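Local structure of PlaB phospholipase (Legionella pneumophila, 6ZTI) at residues R74-D77 with Q78-D82; W109-L112 with Y113-N117. The protein probably hydrolyses phospholipids as a virulence-associated alpha/beta hydrolase of Legionella, with its activity controlled by tetramerization mediated by NAD(H). One frame throughout, in Å; residues are numbered along the deposited sequence.

In the fold
Contact 1 (R74-D77 with Q78-D82) lies within helix 69-89 and contact 2 (W109-L112 with Y113-N117) at the C-terminal end of helix 102-114, two helices flanking the parallel sheet of the alpha/beta hydrolase domain. Their centres are about 14 Å apart and the helices touch: D77 OD1 is 2.9 Å from W109 NE1, probably a hydrogen bond, and F76 meets the W109 indole edge-to-face. Contact 1 is the more buried: its apolar side faces strand 93-99 and its polar side a second subunit, and its chemistry is largely ionic. Contact 2, partly buried, is mainly aromatic, and that subunit reaches it just at L112. Neither adjoins a thio-NAD pocket.

Contact 1: residues R74-D77 with Q78-D82; sequences RAFD and QAVRD
R74-D77 and Q78-D82 are consecutive turns of helix 69-89, joined by i to i+4 backbone hydrogen bonds: A79 N to A75 O and V80 N to F76 O, both 2.9 Å, and R81 N to D77 O at 3.2 Å. The bond from Q78 N to R74 O is weak.

Two i to i+4 side-chain pairs run along the same turns. On the sheet side, V80 CG2 lies over one face of the F76 ring, 3.9 Å from its centroid and 18° off the ring normal, which meets the criterion for a CH-pi contact. F76 also packs on C96 and V80 on F94 of strand 93-99.

The other pair is the salt bridge of D77 with R81. D77 CG stands anti to its main-chain nitrogen (chi1 -165°), and the R81 chain bends at chi3, turning the guanidinium back along the helix. NE and NH2 both grip OD2, NE at 2.9 Å and NH2 at 3.2 Å. OD2 lies close to the guanidinium plane, but the carboxylate plane is turned 45° from it, and both donors arrive from one face of the carboxylate. R81 NH2 also donates to Q78 OE1 (3.0 Å) from above the amide plane, while Q78 NE2 reaches D82 OD1 at 3.0 Å.

D489 of the second subunit forms a salt bridge with R81 NH1 through its carboxylate OD2 and accepts from R74 NH2 at its backbone O, while R465 and R469 of that subunit hold D82 OD2. D77 OD1 is instead turned to W109 of helix 102-114, so the two carboxylate oxygens face different helices. With three residues gripping it, the R81 guanidinium is probably restricted in its rotation, and the shared charges probably stabilise the ionised forms at this subunit interface.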
loop_
_atom_site.group_PDB
_atom_site.type_symbol
_atom_site.label_atom_id
_atom_site.label_comp_id
_atom_site.label_asym_id
_atom_site.label_seq_id
_atom_site.Cartn_x
_atom_site.Cartn_y
_atom_site.Cartn_z
ATOM N N ARG B 74 29.978 10.203 5.750
ATOM C CA ARG B 74 30.909 10.579 4.691
ATOM C C ARG B 74 31.217 12.073 4.728
ATOM O O ARG B 74 32.355 12.489 4.481
ATOM C CB ARG B 74 30.323 10.213 3.327
ATOM C CG ARG B 74 30.654 8.833 2.797
ATOM C CD ARG B 74 29.998 8.631 1.414
ATOM N NE ARG B 74 30.701 9.326 0.330
ATOM C CZ ARG B 74 30.178 9.595 -0.865
ATOM N NH1 ARG B 74 28.925 9.252 -1.142
ATOM N NH2 ARG B 74 30.906 10.217 -1.787
ATOM N N ALA B 75 30.200 12.899 4.989
ATOM C CA ALA B 75 30.394 14.341 4.997
ATOM C C ALA B 75 31.144 14.808 6.243
ATOM O O ALA B 75 31.866 15.806 6.184
ATOM C CB ALA B 75 29.045 15.047 4.868
ATOM N N PHE B 76 31.004 14.100 7.367
ATOM C CA PHE B 76 31.846 14.371 8.533
ATOM C C PHE B 76 33.322 14.223 8.176
ATOM O O PHE B 76 34.139 15.109 8.467
ATOM C CB PHE B 76 31.455 13.445 9.687
ATOM C CG PHE B 76 32.263 13.655 10.934
ATOM C CD1 PHE B 76 32.123 14.807 11.677
ATOM C CD2 PHE B 76 33.167 12.712 11.351
ATOM C CE1 PHE B 76 32.864 15.011 12.818
ATOM C CE2 PHE B 76 33.914 12.914 12.490
ATOM C CZ PHE B 76 33.764 14.070 13.218
ATOM N N ASP B 77 33.678 13.126 7.501
ATOM C CA ASP B 77 35.072 12.933 7.106
ATOM C C ASP B 77 35.581 14.104 6.282
ATOM O O ASP B 77 36.712 14.566 6.477
ATOM C CB ASP B 77 35.232 11.634 6.317
ATOM C CG ASP B 77 36.680 11.202 6.205
ATOM O OD1 ASP B 77 37.225 10.765 7.233
ATOM O OD2 ASP B 77 37.279 11.299 5.104
ATOM N N GLN B 78 34.764 14.591 5.342
ATOM C CA GLN B 78 35.187 15.711 4.509
ATOM C C GLN B 78 35.304 16.988 5.327
ATOM O O GLN B 78 36.208 17.805 5.093
ATOM C CB GLN B 78 34.196 15.909 3.359
ATOM C CG GLN B 78 34.593 16.981 2.364
ATOM C CD GLN B 78 35.741 16.545 1.500
ATOM O OE1 GLN B 78 35.769 15.417 1.007
ATOM N NE2 GLN B 78 36.705 17.434 1.311
ATOM N N ALA B 79 34.385 17.186 6.272
ATOM C CA ALA B 79 34.422 18.379 7.108
ATOM C C ALA B 79 35.683 18.409 7.956
ATOM O O ALA B 79 36.301 19.466 8.125
ATOM C CB ALA B 79 33.182 18.435 7.996
ATOM N N VAL B 80 36.081 17.253 8.497
ATOM C CA VAL B 80 37.293 17.195 9.308
ATOM C C VAL B 80 38.512 17.538 8.464
ATOM O O VAL B 80 39.390 18.291 8.894
ATOM C CB VAL B 80 37.426 15.813 9.966
ATOM C CG1 VAL B 80 38.824 15.631 10.567
ATOM C CG2 VAL B 80 36.352 15.643 11.029
ATOM N N ARG B 81 38.595 16.981 7.255
ATOM C CA ARG B 81 39.734 17.275 6.395
ATOM C C ARG B 81 39.720 18.727 5.940
ATOM O O ARG B 81 40.776 19.359 5.836
ATOM C CB ARG B 81 39.740 16.320 5.202
ATOM C CG ARG B 81 40.098 14.896 5.612
ATOM C CD ARG B 81 40.180 13.945 4.420
ATOM N NE ARG B 81 38.858 13.460 4.036
ATOM C CZ ARG B 81 38.196 13.825 2.936
ATOM N NH1 ARG B 81 38.731 14.668 2.066
ATOM N NH2 ARG B 81 36.992 13.322 2.695
ATOM N N ASP B 82 38.537 19.285 5.688
ATOM C CA ASP B 82 38.480 20.666 5.223
ATOM C C ASP B 82 38.975 21.643 6.284
ATOM O O ASP B 82 39.543 22.684 5.941
ATOM C CB ASP B 82 37.057 21.035 4.809
ATOM C CG ASP B 82 36.690 20.527 3.416
ATOM O OD1 ASP B 82 37.565 19.980 2.707
ATOM O OD2 ASP B 82 35.511 20.679 3.026
#

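Contact 2: residues W109-L112 with Y113-N117; sequences WMDL and YFKNN
Near the end of helix 102-114 two i to i+4 backbone bonds link the segments, Y113 N to W109 O at 3.0 Å and F114 N to M110 O at 2.8 Å.

W109 carries the side-chain contact. Its CG, anti to the backbone nitrogen (chi1 167°), brings the indole alongside the following turn, where Y113 and F114 meet different parts of it. Y113 CD2 approaches W109 CD1 to 3.3 Å; the phenol and the five-membered ring are inclined by 41°, an oblique meeting. F114 turns its edge toward the face of the six-membered ring, offset, with centroids 5.6 Å apart and planes at 65°.

On another side, K115 lies beside D111, its CD 3.4 Å from OD1. The charged atoms stay apart, NZ being 4.3 Å from D111 OD1, and S179 OG bonds to both of them; Y183 OH also binds OD1. F114 also touches C121 and P122 on the way to the next strand.

The three rings form an aromatic cluster at the C-terminal end of the helix in a beta-alpha-beta unit (strand 93-99, helix 102-114, strand 123-129), a building block of the alpha/beta hydrolase fold.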
loop_
_atom_site.group_PDB
_atom_site.type_symbol
_atom_site.label_atom_id
_atom_site.label_comp_id
_atom_site.label_asym_id
_atom_site.label_seq_id
_atom_site.Cartn_x
_atom_site.Cartn_y
_atom_site.Cartn_z
ATOM N N TRP B 109 30.879 6.647 10.886
ATOM C CA TRP B 109 32.104 7.193 10.315
ATOM C C TRP B 109 33.316 6.342 10.680
ATOM O O TRP B 109 34.122 5.985 9.809
ATOM C CB TRP B 109 32.293 8.632 10.789
ATOM C CG TRP B 109 33.665 9.160 10.499
ATOM C CD1 TRP B 109 34.141 9.599 9.300
ATOM C CD2 TRP B 109 34.745 9.287 11.430
ATOM N NE1 TRP B 109 35.454 9.989 9.426
ATOM C CE2 TRP B 109 35.849 9.809 10.724
ATOM C CE3 TRP B 109 34.889 9.006 12.786
ATOM C CZ2 TRP B 109 37.073 10.055 11.331
ATOM C CZ3 TRP B 109 36.104 9.258 13.391
ATOM C CH2 TRP B 109 37.179 9.777 12.668
ATOM N N MET B 110 33.463 6.007 11.969
ATOM C CA MET B 110 34.517 5.086 12.379
ATOM C C MET B 110 34.450 3.788 11.578
ATOM O O MET B 110 35.476 3.262 11.142
ATOM C CB MET B 110 34.405 4.780 13.879
ATOM C CG MET B 110 34.725 5.953 14.786
ATOM S SD MET B 110 34.294 5.692 16.521
ATOM C CE MET B 110 35.397 4.319 16.887
ATOM N N ASP B 111 33.241 3.276 11.348
ATOM C CA ASP B 111 33.103 1.995 10.662
ATOM C C ASP B 111 33.460 2.137 9.188
ATOM O O ASP B 111 34.096 1.251 8.611
ATOM C CB ASP B 111 31.675 1.467 10.849
ATOM C CG ASP B 111 31.546 -0.028 10.587
ATOM O OD1 ASP B 111 32.119 -0.826 11.352
ATOM O OD2 ASP B 111 30.838 -0.407 9.630
ATOM N N LEU B 112 33.086 3.257 8.569
ATOM C CA LEU B 112 33.342 3.423 7.139
ATOM C C LEU B 112 34.831 3.594 6.851
ATOM O O LEU B 112 35.326 3.114 5.828
ATOM C CB LEU B 112 32.563 4.623 6.599
ATOM C CG LEU B 112 31.067 4.433 6.331
ATOM C CD1 LEU B 112 30.435 5.771 6.050
ATOM C CD2 LEU B 112 30.805 3.470 5.161
ATOM N N TYR B 113 35.562 4.274 7.739
ATOM C CA TYR B 113 36.931 4.695 7.453
ATOM C C TYR B 113 38.001 3.995 8.281
ATOM O O TYR B 113 39.163 4.026 7.879
ATOM C CB TYR B 113 37.072 6.216 7.653
ATOM C CG TYR B 113 36.281 7.007 6.641
ATOM C CD1 TYR B 113 36.810 7.282 5.386
ATOM C CD2 TYR B 113 34.999 7.456 6.929
ATOM C CE1 TYR B 113 36.081 7.995 4.442
ATOM C CE2 TYR B 113 34.265 8.165 5.997
ATOM C CZ TYR B 113 34.813 8.433 4.753
ATOM O OH TYR B 113 34.075 9.130 3.819
ATOM N N PHE B 114 37.654 3.341 9.402
ATOM C CA PHE B 114 38.715 2.843 10.276
ATOM C C PHE B 114 38.420 1.493 10.917
ATOM O O PHE B 114 39.142 1.093 11.841
ATOM C CB PHE B 114 39.007 3.875 11.363
ATOM C CG PHE B 114 39.632 5.133 10.833
ATOM C CD1 PHE B 114 40.965 5.157 10.508
ATOM C CD2 PHE B 114 38.880 6.275 10.630
ATOM C CE1 PHE B 114 41.547 6.301 10.000
ATOM C CE2 PHE B 114 39.452 7.409 10.123
ATOM C CZ PHE B 114 40.792 7.423 9.808
ATOM N N LYS B 115 37.434 0.751 10.407
ATOM C CA LYS B 115 36.940 -0.427 11.111
ATOM C C LYS B 115 38.076 -1.359 11.505
ATOM O O LYS B 115 38.274 -1.667 12.685
ATOM C CB LYS B 115 35.931 -1.176 10.245
ATOM C CG LYS B 115 35.452 -2.474 10.894
ATOM C CD LYS B 115 34.272 -3.099 10.149
ATOM C CE LYS B 115 34.032 -4.553 10.581
ATOM N NZ LYS B 115 33.819 -4.688 12.038
ATOM N N ASN B 116 38.820 -1.838 10.532
ATOM C CA ASN B 116 39.883 -2.783 10.839
ATOM C C ASN B 116 41.153 -2.114 11.336
ATOM O O ASN B 116 42.211 -2.746 11.287
ATOM C CB ASN B 116 40.198 -3.622 9.603
ATOM C CG ASN B 116 38.962 -4.244 8.996
ATOM O OD1 ASN B 116 38.702 -4.085 7.801
ATOM N ND2 ASN B 116 38.183 -4.955 9.817
ATOM N N ASN B 117 41.081 -0.886 11.853
ATOM C CA ASN B 117 42.275 -0.054 11.935
ATOM C C ASN B 117 42.071 1.116 12.884
ATOM O O ASN B 117 42.448 2.249 12.569
ATOM C CB ASN B 117 42.618 0.442 10.525
ATOM C CG ASN B 117 44.021 0.983 10.406
ATOM O OD1 ASN B 117 44.897 0.697 11.225
ATOM N ND2 ASN B 117 44.250 1.764 9.357
#